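Long-range contacts in polyketide synthase PksR (Bacillus subtilis, PDB 4U3V), which takes part in making the antibiotic polyketide bacillaene, the chain here being its double-hotdog enoyl-isomerase domain: residues Gly245-Leu253 with Phe263-Ser271; Leu170-Tyr178 with Ser183-Pro191. All coordinates share one frame; numbering follows the deposited sequence.

Contact 1. Residues Gly245-Leu253 with Phe263-Ser271; sequences GDCWLLITL and FDVDVINES
Trp248 and Ile268 exchange a reciprocal pair of backbone hydrogen bonds, and the same exchange recurs between Leu250 and Asp266 and between Thr252 and Asp264. The bond from Trp248 N to Ile268 O is 3.0 Å long. Alternating with these pairs are the non-hydrogen-bonded ones, Leu249 with Val267, Ile251 with Val265 and Leu253 with Phe263, where alpha carbons approach carbonyls instead: Val267 CA comes within 3.3 Å of Trp248 O. Just beyond the paired strands, the carboxylates of Asp246 and Glu270 approach to 4.2 Å between OD2 and OE2, their planes turned 69° apart. This proximity of like charges is probably eased by Arg189, which forms a salt bridge with Asp246, and by a long, weak ion pair from Lys187 to the poorly ordered Glu270.

The strands form the beta hairpin 247-257/260-268 of the C-terminal hotdog, a fold in which an antiparallel sheet wraps around a central helix. Ile251, Phe263 and Val267 accordingly pack on helix 205-219.

On that same side of the sheet, Leu253 CD1 sits over one face of the Phe263 ring in a CH-pi contact, 4.0 Å from the centroid; with CG anti to the backbone N (chi1 179°), the leucine reaches across its partner's ring. Ile251 uses both branches: CG2 meets Phe263 CD1 at 3.8 Å, while CG1 runs beside Val265. Leu249 and Val267 point the same way, with CD2 and CG2 3.7 Å apart. On the opposite face, which carries Trp248, Leu250 and Ile268, Ile268 CD1 reaches Leu250 CB at 3.8 Å, and Ile268 and Trp248 both rest against Ile142 of helix 142-147.

Contact 2. Residues Leu170-Tyr178 with Ser183-Pro191; sequences LFKTITHLY and SILAKIRLP
Thr175 and His176 both face Lys187, an instance of the classic beta bulge, in which one extra residue is fitted into an antiparallel pair of strands. Lys187 O accepts a sound hydrogen bond from Thr175 N at 2.8 Å and a weak one from His176 N at 3.4 Å. Around this shift the backbone pairing is regular: Arg189 N donates to Thr173 O at 2.8 Å, Lys187 N donates to His176 O, and Tyr178 and Leu185 bond to each other in both directions.

Side-chain polar contacts gather on the bulge. Thr175 places OG1 between its own backbone N and carbonyl carbon (chi1 63°), where it hydrogen-bonds His176 ND1 at 2.8 Å, a bond that would limit rotation of the imidazole; a water bound to the same hydroxyl donates weakly to Ile188 O.

Van der Waals contacts divide between the two faces of the hairpin. On one, Leu177 CD2 touches Ala186 CB at 3.6 Å and Ile184 CD1 at 3.9 Å, and farther along the strands Ile174 CG1 meets Ile188 CG2 at 4.1 Å. On the other, the aliphatic part of the extended Lys187 chain lies alongside His176, the two pointing the same way, with CD 3.7 Å from ND1. Tyr178 slants across Leu185 on this face, its ring turning an edge to the Leu185 carbonyl oxygen, which lies near the ring plane.

This hairpin, 174-180/183-190, belongs to the sheet of the C-terminal hotdog. Leu177 packs on Ser217 of helix 205-219, whose Ser210 also hydrogen-bonds Thr173 OG1. From the far face, Tyr178 and Leu185 reach helix 142-147 through Lys146 and Ile142, while strand 183-190 is flanked by strand 247-257, where Trp248 meets Tyr178, Leu185 and Lys187.

Followed from the N terminus, the chain closes contact 2 first, through a tight turn between strands 174-180 and 183-190. It then passes through helix 205-219 and strand 230-239 before contact 1 closes the second hairpin, 247-257/260-268. The two loops therefore follow in series, neither enclosing nor crossing the other. In space they are neighbours, their centres about 9 Å apart, because strands 183-190 and 247-257 pair edge to edge. Leu249 N probably hydrogen-bonds Ala186 O, and further backbone hydrogen bonds join Cys247 to Ile188 and Ile251 to Ile184. Together the hairpins supply four consecutive strands of the C-terminal hotdog sheet, both packing against helix 205-219 on one side and helix 142-147 on the other.

Contact 1. Residues Gly245-Leu253 with Phe263-Ser271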
ATOM      1  N   GLY A 245      -0.739  -8.738 -13.100  1.00 45.38           N
ATOM      2  CA  GLY A 245      -0.197  -8.399 -14.410  1.00 47.69           C
ATOM      3  C   GLY A 245      -0.013  -6.901 -14.532  1.00 49.67           C
ATOM      4  O   GLY A 245       0.340  -6.231 -13.552  1.00 44.96           O
ATOM      5  N   ASP A 246      -0.238  -6.370 -15.729  1.00 46.19           N
ATOM      6  CA  ASP A 246      -0.034  -4.951 -15.973  1.00 42.94           C
ATOM      7  C   ASP A 246      -1.234  -4.154 -15.503  1.00 48.62           C
ATOM      8  O   ASP A 246      -2.384  -4.548 -15.721  1.00 42.90           O
ATOM      9  CB  ASP A 246       0.215  -4.686 -17.455  1.00 60.83           C
ATOM     10  CG  ASP A 246       1.568  -5.176 -17.917  1.00 66.50           C
ATOM     11  OD1 ASP A 246       2.355  -5.685 -17.081  1.00 57.83           O
ATOM     12  OD2 ASP A 246       1.854  -5.034 -19.124  1.00 81.78           O
ATOM     13  N   CYS A 247      -0.966  -3.013 -14.879  1.00 36.57           N
ATOM     14  CA  CYS A 247      -2.014  -2.083 -14.600  1.00 35.31           C
ATOM     15  C   CYS A 247      -1.409  -0.700 -14.361  1.00 25.73           C
ATOM     16  O   CYS A 247      -0.185  -0.521 -14.453  1.00 32.66           O
ATOM     17  CB  CYS A 247      -2.835  -2.525 -13.391  1.00 38.15           C
ATOM     18  SG  CYS A 247      -1.872  -2.705 -11.873  1.00 46.55           S
ATOM     19  N   TRP A 248      -2.300   0.273 -14.247  1.00 30.87           N
ATOM     20  CA  TRP A 248      -1.899   1.674 -14.140  1.00 30.29           C
ATOM     21  C   TRP A 248      -2.332   2.244 -12.808  1.00 27.56           C
ATOM     22  O   TRP A 248      -3.312   1.801 -12.222  1.00 29.13           O
ATOM     23  CB  TRP A 248      -2.571   2.477 -15.243  1.00 38.95           C
ATOM     24  CG  TRP A 248      -2.132   2.089 -16.628  1.00 37.61           C
ATOM     25  CD1 TRP A 248      -2.619   1.030 -17.408  1.00 43.85           C
ATOM     26  CD2 TRP A 248      -1.113   2.730 -17.451  1.00 32.60           C
ATOM     27  NE1 TRP A 248      -1.958   0.964 -18.605  1.00 42.75           N
ATOM     28  CE2 TRP A 248      -1.053   1.958 -18.706  1.00 39.19           C
ATOM     29  CE3 TRP A 248      -0.229   3.780 -17.271  1.00 35.97           C
ATOM     30  CZ2 TRP A 248      -0.192   2.303 -19.747  1.00 41.74           C
ATOM     31  CZ3 TRP A 248       0.589   4.158 -18.349  1.00 42.73           C
ATOM     32  CH2 TRP A 248       0.612   3.427 -19.555  1.00 41.29           C
ATOM     33  N   LEU A 249      -1.564   3.210 -12.300  1.00 31.13           N
ATOM     34  CA  LEU A 249      -1.980   3.950 -11.075  1.00 28.65           C
ATOM     35  C   LEU A 249      -2.070   5.421 -11.502  1.00 22.98           C
ATOM     36  O   LEU A 249      -1.083   5.961 -12.003  1.00 29.19           O
ATOM     37  CB  LEU A 249      -0.897   3.820  -9.980  1.00 27.43           C
ATOM     38  CG  LEU A 249      -0.410   2.419  -9.619  1.00 30.49           C
ATOM     39  CD1 LEU A 249       0.693   2.515  -8.546  1.00 28.65           C
ATOM     40  CD2 LEU A 249      -1.627   1.680  -9.088  1.00 32.51           C
ATOM     41  N   LEU A 250      -3.198   6.065 -11.223  1.00 26.54           N
ATOM     42  CA  LEU A 250      -3.347   7.483 -11.505  1.00 26.73           C
ATOM     43  C   LEU A 250      -3.448   8.145 -10.134  1.00 22.01           C
ATOM     44  O   LEU A 250      -4.373   7.878  -9.348  1.00 25.83           O
ATOM     45  CB  LEU A 250      -4.624   7.714 -12.334  1.00 31.40           C
ATOM     46  CG  LEU A 250      -5.025   9.184 -12.524  1.00 32.90           C
ATOM     47  CD1 LEU A 250      -3.844   9.998 -13.029  1.00 34.27           C
ATOM     48  CD2 LEU A 250      -6.206   9.282 -13.477  1.00 42.76           C
ATOM     49  N   ILE A 251      -2.455   8.976  -9.828  1.00 25.42           N
ATOM     50  CA  ILE A 251      -2.290   9.478  -8.455  1.00 23.65           C
ATOM     51  C   ILE A 251      -2.376  10.998  -8.482  1.00 23.57           C
ATOM     52  O   ILE A 251      -1.754  11.635  -9.310  1.00 27.29           O
ATOM     53  CB  ILE A 251      -0.888   9.062  -7.966  1.00 24.97           C
ATOM     54  CG1 ILE A 251      -0.886   7.515  -7.933  1.00 29.57           C
ATOM     55  CG2 ILE A 251      -0.562   9.746  -6.630  1.00 30.89           C
ATOM     56  CD1 ILE A 251       0.458   6.905  -7.646  1.00 33.39           C
ATOM     57  N   THR A 252      -3.237  11.551  -7.641  1.00 21.89           N
ATOM     58  CA  THR A 252      -3.455  12.998  -7.593  1.00 25.76           C
ATOM     59  C   THR A 252      -3.189  13.554  -6.198  1.00 25.05           C
ATOM     60  O   THR A 252      -3.673  13.008  -5.220  1.00 25.17           O
ATOM     61  CB  THR A 252      -4.890  13.306  -8.031  1.00 32.67           C
ATOM     62  OG1 THR A 252      -5.013  12.882  -9.398  1.00 39.36           O
ATOM     63  CG2 THR A 252      -5.148  14.804  -7.983  1.00 39.74           C
ATOM     64  N   LEU A 253      -2.424  14.635  -6.115  1.00 23.26           N
ATOM     65  CA  LEU A 253      -2.253  15.351  -4.851  1.00 23.55           C
ATOM     66  C   LEU A 253      -3.538  16.118  -4.518  1.00 27.14           C
ATOM     67  O   LEU A 253      -4.063  16.872  -5.345  1.00 28.67           O
ATOM     68  CB  LEU A 253      -1.100  16.337  -4.990  1.00 23.60           C
ATOM     69  CG  LEU A 253      -0.787  17.200  -3.770  1.00 25.65           C
ATOM     70  CD1 LEU A 253      -0.397  16.369  -2.543  1.00 25.29           C
ATOM     71  CD2 LEU A 253       0.296  18.228  -4.126  1.00 30.03           C
ATOM     72  N   PHE A 263      -2.907  11.938  -0.979  1.00 21.06           N
ATOM     73  CA  PHE A 263      -3.087  11.654  -2.401  1.00 21.23           C
ATOM     74  C   PHE A 263      -4.304  10.774  -2.573  1.00 26.77           C
ATOM     75  O   PHE A 263      -4.596   9.927  -1.733  1.00 25.56           O
ATOM     76  CB  PHE A 263      -1.838  10.883  -2.950  1.00 21.38           C
ATOM     77  CG  PHE A 263      -0.591  11.677  -2.909  1.00 22.74           C
ATOM     78  CD1 PHE A 263      -0.224  12.444  -4.006  1.00 25.58           C
ATOM     79  CD2 PHE A 263       0.161  11.744  -1.736  1.00 21.48           C
ATOM     80  CE1 PHE A 263       0.925  13.228  -3.958  1.00 26.03           C
ATOM     81  CE2 PHE A 263       1.284  12.583  -1.666  1.00 23.87           C
ATOM     82  CZ  PHE A 263       1.674  13.297  -2.783  1.00 24.55           C
ATOM     83  N   ASP A 264      -5.000  10.939  -3.687  1.00 25.24           N
ATOM     84  CA  ASP A 264      -5.924   9.907  -4.156  1.00 26.52           C
ATOM     85  C   ASP A 264      -5.265   9.014  -5.198  1.00 25.02           C
ATOM     86  O   ASP A 264      -4.450   9.462  -6.007  1.00 26.02           O
ATOM     87  CB  ASP A 264      -7.236  10.532  -4.699  1.00 28.73           C
ATOM     88  CG  ASP A 264      -8.138  11.064  -3.592  1.00 38.35           C
ATOM     89  OD1 ASP A 264      -7.806  10.927  -2.381  1.00 33.37           O
ATOM     90  OD2 ASP A 264      -9.192  11.674  -3.931  1.00 40.14           O
ATOM     91  N   VAL A 265      -5.615   7.723  -5.185  1.00 27.18           N
ATOM     92  CA  VAL A 265      -4.961   6.785  -6.082  1.00 25.02           C
ATOM     93  C   VAL A 265      -6.025   5.909  -6.714  1.00 30.39           C
ATOM     94  O   VAL A 265      -6.754   5.215  -5.997  1.00 30.71           O
ATOM     95  CB  VAL A 265      -4.002   5.833  -5.325  1.00 27.22           C
ATOM     96  CG1 VAL A 265      -3.338   4.894  -6.326  1.00 27.65           C
ATOM     97  CG2 VAL A 265      -2.951   6.621  -4.557  1.00 26.28           C
ATOM     98  N   ASP A 266      -6.119   5.957  -8.043  1.00 29.05           N
ATOM     99  CA  ASP A 266      -6.984   4.995  -8.783  1.00 28.69           C
ATOM    100  C   ASP A 266      -6.141   3.967  -9.520  1.00 24.75           C
ATOM    101  O   ASP A 266      -5.225   4.273 -10.281  1.00 30.85           O
ATOM    102  CB  ASP A 266      -7.885   5.724  -9.795  1.00 31.47           C
ATOM    103  CG  ASP A 266      -9.017   6.517  -9.143  1.00 41.01           C
ATOM    104  OD1 ASP A 266      -9.565   6.093  -8.107  1.00 47.28           O
ATOM    105  OD2 ASP A 266      -9.426   7.544  -9.729  1.00 51.21           O
ATOM    106  N   VAL A 267      -6.478   2.693  -9.303  1.00 29.41           N
ATOM    107  CA  VAL A 267      -5.805   1.628 -10.013  1.00 27.65           C
ATOM    108  C   VAL A 267      -6.710   1.230 -11.191  1.00 26.90           C
ATOM    109  O   VAL A 267      -7.898   1.045 -10.971  1.00 30.13           O
ATOM    110  CB  VAL A 267      -5.684   0.371  -9.123  1.00 30.53           C
ATOM    111  CG1 VAL A 267      -4.886  -0.656  -9.877  1.00 28.89           C
ATOM    112  CG2 VAL A 267      -4.976   0.739  -7.798  1.00 30.29           C
ATOM    113  N   ILE A 268      -6.130   1.180 -12.382  1.00 31.31           N
ATOM    114  CA  ILE A 268      -6.906   1.009 -13.631  1.00 39.31           C
ATOM    115  C   ILE A 268      -6.380  -0.199 -14.403  1.00 33.53           C
ATOM    116  O   ILE A 268      -5.174  -0.432 -14.463  1.00 34.94           O
ATOM    117  CB  ILE A 268      -6.796   2.287 -14.489  1.00 41.28           C
ATOM    118  CG1 ILE A 268      -7.085   3.512 -13.625  1.00 37.30           C
ATOM    119  CG2 ILE A 268      -7.685   2.213 -15.737  1.00 38.93           C
ATOM    120  CD1 ILE A 268      -6.208   4.711 -13.957  1.00 41.10           C
ATOM    121  N   ASN A 269      -7.282  -1.004 -14.969  1.00 37.78           N
ATOM    122  CA  ASN A 269      -6.844  -2.150 -15.756  1.00 38.82           C
ATOM    123  C   ASN A 269      -6.528  -1.768 -17.198  1.00 52.13           C
ATOM    124  O   ASN A 269      -6.542  -0.580 -17.551  1.00 47.90           O
ATOM    125  CB  ASN A 269      -7.878  -3.283 -15.691  1.00 41.67           C
ATOM    126  CG  ASN A 269      -9.226  -2.872 -16.255  1.00 44.37           C
ATOM    127  OD1 ASN A 269      -9.333  -1.884 -16.989  1.00 45.56           O
ATOM    128  ND2 ASN A 269     -10.265  -3.621 -15.906  1.00 44.20           N
ATOM    129  N   GLU A 270      -6.173  -2.758 -18.013  1.00 52.82           N
ATOM    130  CA  GLU A 270      -5.767  -2.472 -19.383  1.00 56.48           C
ATOM    131  C   GLU A 270      -6.978  -2.324 -20.299  1.00 63.75           C
ATOM    132  O   GLU A 270      -6.846  -2.238 -21.523  1.00 72.80           O
ATOM    133  CB  GLU A 270      -4.764  -3.503 -19.890  1.00 56.13           C
ATOM    134  CG  GLU A 270      -3.359  -3.276 -19.341  1.00 67.78           C
ATOM    135  CD  GLU A 270      -2.265  -3.855 -20.219  1.00 71.11           C
ATOM    136  OE1 GLU A 270      -2.177  -5.098 -20.322  1.00 69.43           O
ATOM    137  OE2 GLU A 270      -1.457  -3.072 -20.766  1.00 75.54           O
ATOM    138  N   SER A 271      -8.150  -2.196 -19.683  1.00 60.43           N
ATOM    139  CA  SER A 271      -9.383  -1.956 -20.415  1.00 58.10           C
ATOM    140  C   SER A 271     -10.093  -0.716 -19.882  1.00 56.45           C
ATOM    141  O   SER A 271     -11.322  -0.659 -19.873  1.00 59.71           O
ATOM    142  CB  SER A 271     -10.310  -3.171 -20.297  1.00 56.86           C
ATOM    143  OG  SER A 271     -11.330  -2.939 -19.342  1.00 62.01           O
TER

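Contact 2. Residues Leu170-Tyr178 with Ser183-Pro191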
ATOM      1  N   LEU A 170      12.328  -7.105  -5.855  1.00 38.00           N
ATOM      2  CA  LEU A 170      10.915  -7.427  -5.660  1.00 33.66           C
ATOM      3  C   LEU A 170       9.972  -6.208  -5.800  1.00 31.48           C
ATOM      4  O   LEU A 170       8.855  -6.343  -6.313  1.00 30.90           O
ATOM      5  CB  LEU A 170      10.746  -7.990  -4.233  1.00 39.55           C
ATOM      6  CG  LEU A 170       9.353  -8.512  -3.891  1.00 43.05           C
ATOM      7  CD1 LEU A 170       8.934  -9.559  -4.922  1.00 47.93           C
ATOM      8  CD2 LEU A 170       9.227  -9.055  -2.467  1.00 36.90           C
ATOM      9  N   PHE A 171      10.357  -5.117  -5.144  1.00 31.55           N
ATOM     10  CA  PHE A 171       9.504  -3.893  -5.056  1.00 27.74           C
ATOM     11  C   PHE A 171       9.587  -3.006  -6.309  1.00 32.01           C
ATOM     12  O   PHE A 171       8.810  -2.044  -6.460  1.00 30.34           O
ATOM     13  CB  PHE A 171       9.855  -3.078  -3.799  1.00 26.77           C
ATOM     14  CG  PHE A 171       9.528  -3.788  -2.505  1.00 29.04           C
ATOM     15  CD1 PHE A 171       8.207  -3.974  -2.118  1.00 28.83           C
ATOM     16  CD2 PHE A 171      10.540  -4.306  -1.698  1.00 29.46           C
ATOM     17  CE1 PHE A 171       7.881  -4.676  -0.961  1.00 31.86           C
ATOM     18  CE2 PHE A 171      10.224  -4.985  -0.526  1.00 32.50           C
ATOM     19  CZ  PHE A 171       8.893  -5.193  -0.166  1.00 29.95           C
ATOM     20  N   LYS A 172      10.541  -3.289  -7.197  1.00 29.61           N
ATOM     21  CA  LYS A 172      10.737  -2.442  -8.385  1.00 34.32           C
ATOM     22  C   LYS A 172       9.754  -2.794  -9.499  1.00 37.69           C
ATOM     23  O   LYS A 172      10.117  -3.434 -10.490  1.00 39.95           O
ATOM     24  CB  LYS A 172      12.182  -2.546  -8.877  1.00 37.62           C
ATOM     25  CG  LYS A 172      13.177  -2.104  -7.822  1.00 35.34           C
ATOM     26  CD  LYS A 172      14.583  -1.890  -8.360  1.00 42.20           C
ATOM     27  CE  LYS A 172      15.452  -1.276  -7.282  1.00 42.58           C
ATOM     28  NZ  LYS A 172      16.899  -1.283  -7.619  1.00 46.68           N
ATOM     29  N   THR A 173       8.511  -2.358  -9.344  1.00 30.51           N
ATOM     30  CA  THR A 173       7.411  -2.782 -10.186  1.00 28.88           C
ATOM     31  C   THR A 173       7.084  -1.766 -11.283  1.00 33.44           C
ATOM     32  O   THR A 173       6.240  -2.028 -12.133  1.00 33.91           O
ATOM     33  CB  THR A 173       6.151  -2.956  -9.348  1.00 35.27           C
ATOM     34  OG1 THR A 173       5.887  -1.729  -8.666  1.00 33.68           O
ATOM     35  CG2 THR A 173       6.343  -4.038  -8.299  1.00 29.71           C
ATOM     36  N   ILE A 174       7.693  -0.591 -11.227  1.00 29.40           N
ATOM     37  CA  ILE A 174       7.207   0.500 -12.089  1.00 28.99           C
ATOM     38  C   ILE A 174       7.911   0.397 -13.445  1.00 34.78           C
ATOM     39  O   ILE A 174       9.133   0.290 -13.498  1.00 36.42           O
ATOM     40  CB  ILE A 174       7.556   1.846 -11.481  1.00 32.35           C
ATOM     41  CG1 ILE A 174       6.696   2.040 -10.225  1.00 40.54           C
ATOM     42  CG2 ILE A 174       7.317   2.985 -12.493  1.00 34.23           C
ATOM     43  CD1 ILE A 174       7.146   3.191  -9.362  1.00 43.16           C
ATOM     44  N   THR A 175       7.141   0.439 -14.526  1.00 33.08           N
ATOM     45  CA  THR A 175       7.739   0.419 -15.881  1.00 34.40           C
ATOM     46  C   THR A 175       7.666   1.744 -16.628  1.00 37.89           C
ATOM     47  O   THR A 175       8.504   2.014 -17.504  1.00 36.12           O
ATOM     48  CB  THR A 175       7.115  -0.684 -16.760  1.00 34.95           C
ATOM     49  OG1 THR A 175       5.709  -0.421 -16.945  1.00 38.47           O
ATOM     50  CG2 THR A 175       7.276  -2.033 -16.071  1.00 45.30           C
ATOM     51  N   HIS A 176       6.634   2.536 -16.354  1.00 32.44           N
ATOM     52  CA  HIS A 176       6.510   3.849 -17.003  1.00 33.06           C
ATOM     53  C   HIS A 176       5.961   4.860 -16.027  1.00 28.79           C
ATOM     54  O   HIS A 176       5.112   4.516 -15.214  1.00 33.65           O
ATOM     55  CB  HIS A 176       5.549   3.764 -18.182  1.00 32.07           C
ATOM     56  CG  HIS A 176       5.925   2.723 -19.209  1.00 42.89           C
ATOM     57  ND1 HIS A 176       5.695   1.408 -19.025  1.00 48.31           N
ATOM     58  CD2 HIS A 176       6.465   2.852 -20.491  1.00 56.08           C
ATOM     59  CE1 HIS A 176       6.093   0.723 -20.116  1.00 57.53           C
ATOM     60  NE2 HIS A 176       6.559   1.609 -21.017  1.00 53.63           N
ATOM     61  N   LEU A 177       6.386   6.114 -16.169  1.00 31.44           N
ATOM     62  CA  LEU A 177       5.838   7.244 -15.381  1.00 26.70           C
ATOM     63  C   LEU A 177       5.554   8.436 -16.293  1.00 29.37           C
ATOM     64  O   LEU A 177       6.411   8.826 -17.079  1.00 33.08           O
ATOM     65  CB  LEU A 177       6.872   7.698 -14.369  1.00 30.06           C
ATOM     66  CG  LEU A 177       7.138   6.654 -13.274  1.00 32.19           C
ATOM     67  CD1 LEU A 177       8.317   7.120 -12.458  1.00 29.96           C
ATOM     68  CD2 LEU A 177       5.902   6.565 -12.389  1.00 34.36           C
ATOM     69  N   TYR A 178       4.432   9.095 -16.063  1.00 28.71           N
ATOM     70  CA  TYR A 178       4.124  10.370 -16.714  1.00 29.04           C
ATOM     71  C   TYR A 178       3.614  11.324 -15.637  1.00 27.63           C
ATOM     72  O   TYR A 178       2.703  10.975 -14.902  1.00 28.05           O
ATOM     73  CB  TYR A 178       3.019  10.162 -17.733  1.00 30.13           C
ATOM     74  CG  TYR A 178       3.312   9.038 -18.704  1.00 30.99           C
ATOM     75  CD1 TYR A 178       3.784   9.311 -19.994  1.00 36.42           C
ATOM     76  CD2 TYR A 178       3.047   7.717 -18.355  1.00 32.76           C
ATOM     77  CE1 TYR A 178       4.027   8.276 -20.886  1.00 42.57           C
ATOM     78  CE2 TYR A 178       3.242   6.680 -19.255  1.00 39.43           C
ATOM     79  CZ  TYR A 178       3.753   6.959 -20.510  1.00 49.32           C
ATOM     80  OH  TYR A 178       3.979   5.909 -21.395  1.00 44.71           O
ATOM     81  N   SER A 183      -0.113  15.575 -10.416  1.00 27.05           N
ATOM     82  CA  SER A 183      -0.421  14.147 -10.544  1.00 27.39           C
ATOM     83  C   SER A 183       0.715  13.336 -11.126  1.00 24.45           C
ATOM     84  O   SER A 183       1.644  13.864 -11.764  1.00 27.05           O
ATOM     85  CB  SER A 183      -1.685  13.923 -11.394  1.00 31.03           C
ATOM     86  OG  SER A 183      -1.476  14.441 -12.676  1.00 31.99           O
ATOM     87  N   ILE A 184       0.584  12.021 -11.019  1.00 24.46           N
ATOM     88  CA  ILE A 184       1.513  11.141 -11.736  1.00 24.01           C
ATOM     89  C   ILE A 184       0.750   9.920 -12.176  1.00 26.96           C
ATOM     90  O   ILE A 184      -0.151   9.478 -11.482  1.00 24.91           O
ATOM     91  CB  ILE A 184       2.779  10.803 -10.898  1.00 23.72           C
ATOM     92  CG1 ILE A 184       3.877  10.156 -11.788  1.00 26.92           C
ATOM     93  CG2 ILE A 184       2.415  10.001  -9.628  1.00 24.06           C
ATOM     94  CD1 ILE A 184       5.255  10.180 -11.154  1.00 29.94           C
ATOM     95  N   LEU A 185       1.104   9.383 -13.353  1.00 26.06           N
ATOM     96  CA  LEU A 185       0.442   8.191 -13.889  1.00 28.04           C
ATOM     97  C   LEU A 185       1.536   7.148 -14.088  1.00 24.05           C
ATOM     98  O   LEU A 185       2.582   7.432 -14.657  1.00 27.98           O
ATOM     99  CB  LEU A 185      -0.275   8.504 -15.228  1.00 28.59           C
ATOM    100  CG  LEU A 185      -0.738   7.281 -16.029  1.00 27.65           C
ATOM    101  CD1 LEU A 185      -2.027   6.789 -15.430  1.00 31.32           C
ATOM    102  CD2 LEU A 185      -0.918   7.697 -17.504  1.00 33.06           C
ATOM    103  N   ALA A 186       1.392   6.006 -13.423  1.00 26.25           N
ATOM    104  CA  ALA A 186       2.435   4.986 -13.422  1.00 24.95           C
ATOM    105  C   ALA A 186       1.869   3.720 -14.070  1.00 25.60           C
ATOM    106  O   ALA A 186       0.730   3.319 -13.778  1.00 27.42           O
ATOM    107  CB  ALA A 186       2.879   4.671 -11.989  1.00 29.21           C
ATOM    108  N   LYS A 187       2.640   3.112 -14.961  1.00 28.98           N
ATOM    109  CA  LYS A 187       2.329   1.731 -15.347  1.00 30.69           C
ATOM    110  C   LYS A 187       3.185   0.792 -14.513  1.00 27.11           C
ATOM    111  O   LYS A 187       4.396   1.006 -14.374  1.00 33.18           O
ATOM    112  CB  LYS A 187       2.606   1.507 -16.836  1.00 39.78           C
ATOM    113  CG  LYS A 187       1.936   0.240 -17.349  1.00 39.33           C
ATOM    114  CD  LYS A 187       2.269  -0.011 -18.806  1.00 46.68           C
ATOM    115  CE  LYS A 187       1.401  -1.129 -19.371  1.00 47.07           C
ATOM    116  NZ  LYS A 187       1.824  -1.340 -20.782  1.00 45.05           N
ATOM    117  N   ILE A 188       2.559  -0.229 -13.933  1.00 29.76           N
ATOM    118  CA  ILE A 188       3.290  -1.195 -13.145  1.00 32.43           C
ATOM    119  C   ILE A 188       3.138  -2.621 -13.650  1.00 33.39           C
ATOM    120  O   ILE A 188       2.214  -2.933 -14.385  1.00 36.89           O
ATOM    121  CB  ILE A 188       2.928  -1.096 -11.642  1.00 28.38           C
ATOM    122  CG1 ILE A 188       1.532  -1.670 -11.349  1.00 32.98           C
ATOM    123  CG2 ILE A 188       3.024   0.373 -11.201  1.00 29.31           C
ATOM    124  CD1 ILE A 188       1.104  -1.470  -9.891  1.00 34.59           C
ATOM    125  N   ARG A 189       4.056  -3.475 -13.228  1.00 34.64           N
ATOM    126  CA  ARG A 189       3.921  -4.904 -13.450  1.00 37.97           C
ATOM    127  C   ARG A 189       3.917  -5.635 -12.107  1.00 35.12           C
ATOM    128  O   ARG A 189       4.901  -5.567 -11.363  1.00 39.22           O
ATOM    129  CB  ARG A 189       5.057  -5.382 -14.362  1.00 41.20           C
ATOM    130  CG  ARG A 189       5.248  -6.882 -14.427  1.00 51.99           C
ATOM    131  CD  ARG A 189       5.128  -7.394 -15.854  1.00 67.41           C
ATOM    132  NE  ARG A 189       4.496  -8.711 -15.871  1.00 78.50           N
ATOM    133  CZ  ARG A 189       3.386  -9.009 -16.541  1.00 73.91           C
ATOM    134  NH1 ARG A 189       2.807  -8.105 -17.320  1.00 87.16           N
ATOM    135  NH2 ARG A 189       2.871 -10.226 -16.459  1.00 85.95           N
ATOM    136  N   LEU A 190       2.788  -6.261 -11.785  1.00 34.50           N
ATOM    137  CA  LEU A 190       2.671  -7.121 -10.613  1.00 43.62           C
ATOM    138  C   LEU A 190       2.936  -8.582 -10.991  1.00 61.02           C
ATOM    139  O   LEU A 190       2.396  -9.072 -11.990  1.00 49.05           O
ATOM    140  CB  LEU A 190       1.276  -6.996 -10.018  1.00 46.20           C
ATOM    141  CG  LEU A 190       0.951  -5.600  -9.494  1.00 44.63           C
ATOM    142  CD1 LEU A 190      -0.482  -5.573  -8.997  1.00 45.29           C
ATOM    143  CD2 LEU A 190       1.957  -5.194  -8.421  1.00 42.93           C
ATOM    144  N   PRO A 191       3.689  -9.302 -10.140  1.00 62.46           N
ATOM    145  CA  PRO A 191       4.219 -10.615 -10.501  1.00 71.79           C
ATOM    146  C   PRO A 191       3.231 -11.762 -10.309  1.00 76.23           C
ATOM    147  O   PRO A 191       2.018 -11.528 -10.234  1.00 66.86           O
ATOM    148  CB  PRO A 191       5.432 -10.775  -9.574  1.00 63.61           C
ATOM    149  CG  PRO A 191       5.172  -9.872  -8.409  1.00 69.74           C
ATOM    150  CD  PRO A 191       4.060  -8.913  -8.765  1.00 65.13           C
TER
HETATM  151  O   HOH W   1       3.875  -2.731 -17.173  1.00 47.70           O